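Local coordinates for protein putative phosphosugar isomerase (PDB 3FJ1) that is of unproven function but probably binds phosphosugars or related carbohydrate derivatives and may act as an isomerase or aminotransferase, at residues A123-D127 against A128-L132; D275-A279 against K280-V284; V284-T288 against G289-R293. All coordinates share one frame; numbering follows the deposited sequence.

Interaction 1 (A123-D127 against A128-L132)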
# COMPACT_ATOMS: atom_id res chain seq x y z
N ALA A 123 -6.09 -14.46 14.82
CA ALA A 123 -6.91 -14.29 13.61
C ALA A 123 -8.20 -13.55 13.95
O ALA A 123 -8.85 -13.89 14.94
CB ALA A 123 -7.24 -15.64 12.98
N LEU A 124 -8.53 -12.55 13.13
CA LEU A 124 -9.81 -11.84 13.17
C LEU A 124 -10.58 -12.36 11.93
O LEU A 124 -10.19 -12.11 10.79
CB LEU A 124 -9.64 -10.33 13.08
CG LEU A 124 -8.75 -9.65 14.13
CD1 LEU A 124 -8.82 -8.11 14.03
CD2 LEU A 124 -9.07 -10.11 15.54
N THR A 125 -11.63 -13.13 12.17
CA THR A 125 -12.33 -13.85 11.09
C THR A 125 -13.80 -14.05 11.42
O THR A 125 -14.19 -14.03 12.61
CB THR A 125 -11.62 -15.22 10.76
OG1 THR A 125 -12.25 -15.88 9.65
CG2 THR A 125 -11.58 -16.18 11.92
N ASN A 126 -14.59 -14.21 10.36
CA ASN A 126 -16.04 -14.49 10.47
C ASN A 126 -16.32 -16.01 10.50
O ASN A 126 -17.48 -16.43 10.58
CB ASN A 126 -16.81 -13.82 9.31
CG ASN A 126 -18.27 -13.55 9.65
OD1 ASN A 126 -18.64 -13.30 10.81
ND2 ASN A 126 -19.13 -13.58 8.61
N ASP A 127 -15.27 -16.82 10.39
CA ASP A 127 -15.42 -18.28 10.52
C ASP A 127 -14.38 -18.84 11.47
O ASP A 127 -13.23 -19.08 11.08
CB ASP A 127 -15.33 -18.96 9.15
CG ASP A 127 -15.66 -20.44 9.22
OD1 ASP A 127 -15.76 -20.98 10.34
OD2 ASP A 127 -15.80 -21.04 8.14
N ALA A 128 -14.79 -19.09 12.71
CA ALA A 128 -13.90 -19.64 13.72
C ALA A 128 -13.43 -21.09 13.46
O ALA A 128 -12.56 -21.59 14.16
CB ALA A 128 -14.56 -19.54 15.10
N ALA A 129 -14.02 -21.78 12.48
CA ALA A 129 -13.61 -23.14 12.17
C ALA A 129 -12.80 -23.22 10.87
O ALA A 129 -12.51 -24.31 10.40
CB ALA A 129 -14.82 -24.08 12.10
N SER A 130 -12.40 -22.05 10.35
CA SER A 130 -11.67 -21.97 9.09
C SER A 130 -10.24 -22.48 9.15
O SER A 130 -9.67 -22.64 10.23
CB SER A 130 -11.60 -20.51 8.67
OG SER A 130 -10.86 -19.81 9.63
N PRO A 131 -9.64 -22.75 7.98
CA PRO A 131 -8.22 -23.09 7.92
C PRO A 131 -7.31 -22.08 8.68
O PRO A 131 -6.40 -22.49 9.38
CB PRO A 131 -7.95 -23.11 6.41
CG PRO A 131 -9.25 -23.55 5.82
CD PRO A 131 -10.30 -22.86 6.66
N LEU A 132 -7.59 -20.79 8.55
CA LEU A 132 -6.83 -19.75 9.24
C LEU A 132 -6.94 -19.90 10.75
O LEU A 132 -5.93 -19.84 11.45
CB LEU A 132 -7.34 -18.36 8.83
CG LEU A 132 -6.57 -17.15 9.38
CD1 LEU A 132 -5.06 -17.17 8.96
CD2 LEU A 132 -7.26 -15.82 8.91
O HOH W 1 -17.49 -18.31 13.31
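Asp127 meets the residues that follow it through both its carboxylate and its carbonyl, in a type I beta turn from Asp127 to Ser130 that carries the chain from the end of a strand into a short helix. Ala128, the first residue of the second half, turns its CB away from the strand; its N is taken up by a water, 2.9 Å from Ala128 N, which also reaches the carbonyl of Asn126 weakly. At Ala129 the backbone N donates to the carboxylate, 2.9 Å from Ala129 N to Asp127 OD1, the oxygen being met from above its plane. Asp127 CG stands anti to its own backbone N (chi1 -173°), which carries the carboxylate forward over the turn. Ser130 follows and grips Asp127 O twice: Ser130 N lies 3.2 Å from Asp127 O, above the carbonyl plane, while Ser130 OG donates to Asp127 O over 2.9 Å, nearly in line with the C=O bond. As N-cap of the next helix, Ser130 also uses OG to receive the N-H of Ala133, so one hydroxyl joins the turn to the helix start. Leu132 brings CG to 4.0 Å from Ala123 CB, an apolar contact back to the strand. On the strand side, Thr125 OG1 accepts from Asp127 N, an ST turn, and is also bonded to Ser99 O. The whole turn is the first connection of a beta-alpha-beta unit, leading from strand 120-125 to helix 131-134 and on to strand 138-141, with Leu132 packed against strand 93-99 and helix 105-116.

Interaction 2 (D275-A279 against K280-V284)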
# COMPACT_ATOMS: atom_id res chain seq x y z
N ASP A 275 -9.98 22.49 1.41
CA ASP A 275 -10.25 23.86 1.03
C ASP A 275 -9.37 24.36 -0.13
O ASP A 275 -9.89 25.05 -1.00
CB ASP A 275 -10.14 24.80 2.24
CG ASP A 275 -11.37 24.73 3.15
OD1 ASP A 275 -12.43 24.23 2.72
OD2 ASP A 275 -11.31 25.21 4.29
N GLN A 276 -8.08 23.99 -0.15
CA GLN A 276 -7.15 24.40 -1.21
C GLN A 276 -7.61 23.86 -2.56
O GLN A 276 -7.56 24.58 -3.59
CB GLN A 276 -5.73 23.89 -0.93
CG GLN A 276 -4.96 24.65 0.14
CD GLN A 276 -3.59 24.05 0.40
OE1 GLN A 276 -2.93 23.54 -0.52
NE2 GLN A 276 -3.17 24.06 1.67
N ILE A 277 -8.06 22.61 -2.54
CA ILE A 277 -8.58 21.95 -3.73
C ILE A 277 -9.85 22.68 -4.21
O ILE A 277 -9.98 23.02 -5.41
CB ILE A 277 -8.82 20.45 -3.48
CG1 ILE A 277 -7.49 19.72 -3.18
CG2 ILE A 277 -9.51 19.83 -4.70
CD1 ILE A 277 -7.69 18.34 -2.64
N ALA A 278 -10.78 22.97 -3.28
CA ALA A 278 -12.01 23.71 -3.60
C ALA A 278 -11.71 25.11 -4.14
O ALA A 278 -12.43 25.62 -5.01
CB ALA A 278 -12.92 23.80 -2.35
N ALA A 279 -10.65 25.74 -3.63
CA ALA A 279 -10.23 27.08 -4.10
C ALA A 279 -9.71 27.06 -5.57
O ALA A 279 -9.63 28.11 -6.22
CB ALA A 279 -9.19 27.69 -3.16
N LYS A 280 -9.38 25.89 -6.09
CA LYS A 280 -9.00 25.75 -7.51
C LYS A 280 -10.20 25.48 -8.43
O LYS A 280 -10.02 25.30 -9.65
CB LYS A 280 -7.97 24.62 -7.65
CG LYS A 280 -6.63 24.97 -6.99
CD LYS A 280 -5.66 23.79 -6.98
CE LYS A 280 -4.27 24.20 -6.47
NZ LYS A 280 -3.74 25.39 -7.25
N GLY A 281 -11.40 25.47 -7.86
CA GLY A 281 -12.65 25.27 -8.59
C GLY A 281 -13.21 23.85 -8.60
O GLY A 281 -14.28 23.61 -9.15
N ALA A 282 -12.50 22.92 -7.99
CA ALA A 282 -12.97 21.53 -7.89
C ALA A 282 -14.16 21.37 -6.95
O ALA A 282 -14.41 22.20 -6.07
CB ALA A 282 -11.83 20.62 -7.43
N THR A 283 -14.89 20.28 -7.15
CA THR A 283 -16.04 19.93 -6.35
C THR A 283 -15.54 19.06 -5.20
O THR A 283 -15.15 17.92 -5.42
CB THR A 283 -17.05 19.15 -7.16
OG1 THR A 283 -17.45 19.98 -8.26
CG2 THR A 283 -18.24 18.78 -6.32
N VAL A 284 -15.51 19.64 -4.00
CA VAL A 284 -14.96 18.97 -2.84
C VAL A 284 -15.91 18.98 -1.64
O VAL A 284 -16.54 20.01 -1.34
CB VAL A 284 -13.62 19.64 -2.42
CG1 VAL A 284 -12.93 18.79 -1.33
CG2 VAL A 284 -12.73 19.84 -3.63
O HOH W 2 -14.92 24.94 -5.08
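Ile277 and Val284 press together where the chain folds back after a helix, their side chains crossing at about a right angle. Ile277 CG2, anti to its backbone N, comes within 3.4 Å of Val284 CG2, tighter than an ordinary van der Waals contact. The same Ile277 CG2 packs 3.7 Å from Ala282 CB, and Ala278 CB adds a lighter touch on Val284 CG2. Ala282 N is buried here without a partner in the model. The opposite character appears at the helix end, where Lys280 and Gly281 are exposed. Lys280 N binds Ile277 O at 3.0 Å and Gln276 O only weakly, while Gly281 N reaches Ala278 O at 3.0 Å; both main bonds come from above the carbonyl planes. With its positive phi of 97°, Gly281 completes a Schellman motif, a backbone shape in which a side chain would collide with the carbonyl oxygen before it. Lys280 CB lies by Ile277 O, and Lys280 CG passes 3.5 Å from Gln276 O. The motif ends helix 267-279 and turns the chain into strand 284-286, which pairs with the strands 257-259 and 295-296; Asp275 reaches across to the backbone N of Thr292, Arg293 and Ala294.

Interaction 3 (V284-T288 against G289-R293)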
# COMPACT_ATOMS: atom_id res chain seq x y z
N VAL A 284 -15.51 19.64 -4.00
CA VAL A 284 -14.96 18.97 -2.84
C VAL A 284 -15.91 18.98 -1.64
O VAL A 284 -16.54 20.01 -1.34
CB VAL A 284 -13.62 19.64 -2.42
CG1 VAL A 284 -12.93 18.79 -1.33
CG2 VAL A 284 -12.73 19.84 -3.63
N PHE A 285 -16.00 17.83 -0.99
CA PHE A 285 -16.82 17.61 0.20
C PHE A 285 -15.91 17.04 1.29
O PHE A 285 -14.94 16.34 0.99
CB PHE A 285 -17.92 16.59 -0.10
CG PHE A 285 -18.83 16.96 -1.26
CD1 PHE A 285 -18.49 16.65 -2.59
CD2 PHE A 285 -20.04 17.59 -1.01
CE1 PHE A 285 -19.35 16.99 -3.62
CE2 PHE A 285 -20.89 17.91 -2.04
CZ PHE A 285 -20.53 17.60 -3.35
N ALA A 286 -16.19 17.33 2.56
CA ALA A 286 -15.36 16.77 3.64
C ALA A 286 -16.17 16.56 4.89
O ALA A 286 -17.08 17.34 5.15
CB ALA A 286 -14.14 17.64 3.90
N THR A 287 -15.85 15.52 5.67
CA THR A 287 -16.61 15.13 6.88
C THR A 287 -16.12 15.89 8.11
O THR A 287 -15.72 15.29 9.10
CB THR A 287 -16.52 13.60 7.16
OG1 THR A 287 -15.16 13.25 7.46
CG2 THR A 287 -16.98 12.73 5.92
N THR A 288 -16.17 17.21 8.04
CA THR A 288 -15.71 18.06 9.12
C THR A 288 -16.28 19.46 8.95
O THR A 288 -16.42 19.97 7.83
CB THR A 288 -14.17 18.14 9.17
OG1 THR A 288 -13.78 19.21 10.05
CG2 THR A 288 -13.57 18.37 7.79
N GLY A 289 -16.55 20.07 10.09
CA GLY A 289 -17.03 21.43 10.18
C GLY A 289 -15.94 22.44 9.96
O GLY A 289 -16.22 23.62 9.80
N ARG A 290 -14.69 21.98 9.93
CA ARG A 290 -13.53 22.87 9.79
C ARG A 290 -13.30 23.44 8.40
O ARG A 290 -12.55 24.40 8.27
CB ARG A 290 -12.26 22.16 10.22
CG ARG A 290 -12.25 21.72 11.65
CD ARG A 290 -10.88 21.27 12.01
NE ARG A 290 -10.06 22.44 12.26
CZ ARG A 290 -9.52 22.77 13.43
NH1 ARG A 290 -9.60 21.96 14.48
NH2 ARG A 290 -8.82 23.88 13.52
N VAL A 291 -13.89 22.85 7.37
CA VAL A 291 -13.74 23.39 6.01
C VAL A 291 -14.60 24.64 5.87
O VAL A 291 -15.74 24.69 6.36
CB VAL A 291 -14.12 22.39 4.91
CG1 VAL A 291 -13.06 21.26 4.84
CG2 VAL A 291 -15.51 21.85 5.12
N THR A 292 -14.05 25.63 5.17
CA THR A 292 -14.70 26.92 4.96
C THR A 292 -15.04 27.16 3.49
O THR A 292 -15.85 28.04 3.18
CB THR A 292 -13.79 28.03 5.51
OG1 THR A 292 -12.67 28.22 4.65
CG2 THR A 292 -13.26 27.63 6.89
N ARG A 293 -14.45 26.36 2.59
CA ARG A 293 -14.66 26.45 1.14
C ARG A 293 -15.29 25.12 0.66
O ARG A 293 -16.33 25.10 0.02
CB ARG A 293 -13.29 26.66 0.47
CG ARG A 293 -13.30 27.01 -1.01
CD ARG A 293 -13.27 28.51 -1.24
NE ARG A 293 -11.94 29.08 -0.99
CZ ARG A 293 -11.63 30.36 -1.12
NH1 ARG A 293 -12.56 31.24 -1.48
NH2 ARG A 293 -10.39 30.78 -0.88
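Thr288 places OG1 anti to its backbone N (chi1 168°), which swings the hydroxyl forward over Gly289 to the N-H of Arg290, while Val291 sets CG1 beside its own backbone N (chi1 -71°) and so turns it back toward the strand. Thr288 thus forms an ST turn with Arg290 N where the chain leaves strand 284-286 of a parallel sheet in the second SIS domain, an alpha-beta fold in which this link runs to edge strand 295-296 without a helix. The bond from Arg290 N to Thr288 OG1 measures 2.9 Å and is nearly straight, at 166°. Arg290 then lays the start of its side chain on the same oxygen, with CB and CG each 3.3 Å from Thr288 OG1, before the guanidinium end departs from the turn. Thr288 OG1 is also bonded to Glu267 OE2 at the start of helix 267-279, so the hydroxyl ties the turn to that helix as well as to Arg290. A valine in place of Thr288 would probably leave both the Arg290 N-H and the Glu267 carboxylate without this partner and let the turn shift. Before Thr288 in the chain, Thr287 is the centre of an inverse gamma turn, and its own hydroxyl is bonded to Ala261 N. Val291 CG2 lies against a carbonyl oxygen, 3.4 Å from Thr288 O. The apolar contacts belong to the other methyl: Thr288 CG2 is 4.2 Å from Val291 CG1, the two side chains slanting across each other. The same Val291 CG1 also touches the last residue of the strand, 3.9 Å from Ala286 CB.

How the interactions relate
Interaction 1, in the first SIS domain, comes first along the chain; interactions 2 and 3 belong to the second, interaction 3 beginning on Val284, where interaction 2 ends. Interaction 1 lies on the opposite side of the chain's centre from interactions 2 and 3, its centre 44 Å from that of interaction 2 and 39 Å from that of interaction 3. Each domain has a five-stranded parallel sheet of order 2-1-3-4-5, and both 123-132 and 284-293 leave the fourth strand for the fifth, so they occupy corresponding places in the two halves, although only the first crossing passes through a helix (131-134). Interactions 2 and 3 are neighbours, centres 10 Å apart, the later loop packing back on helix 267-279 with Arg293 against Ala278.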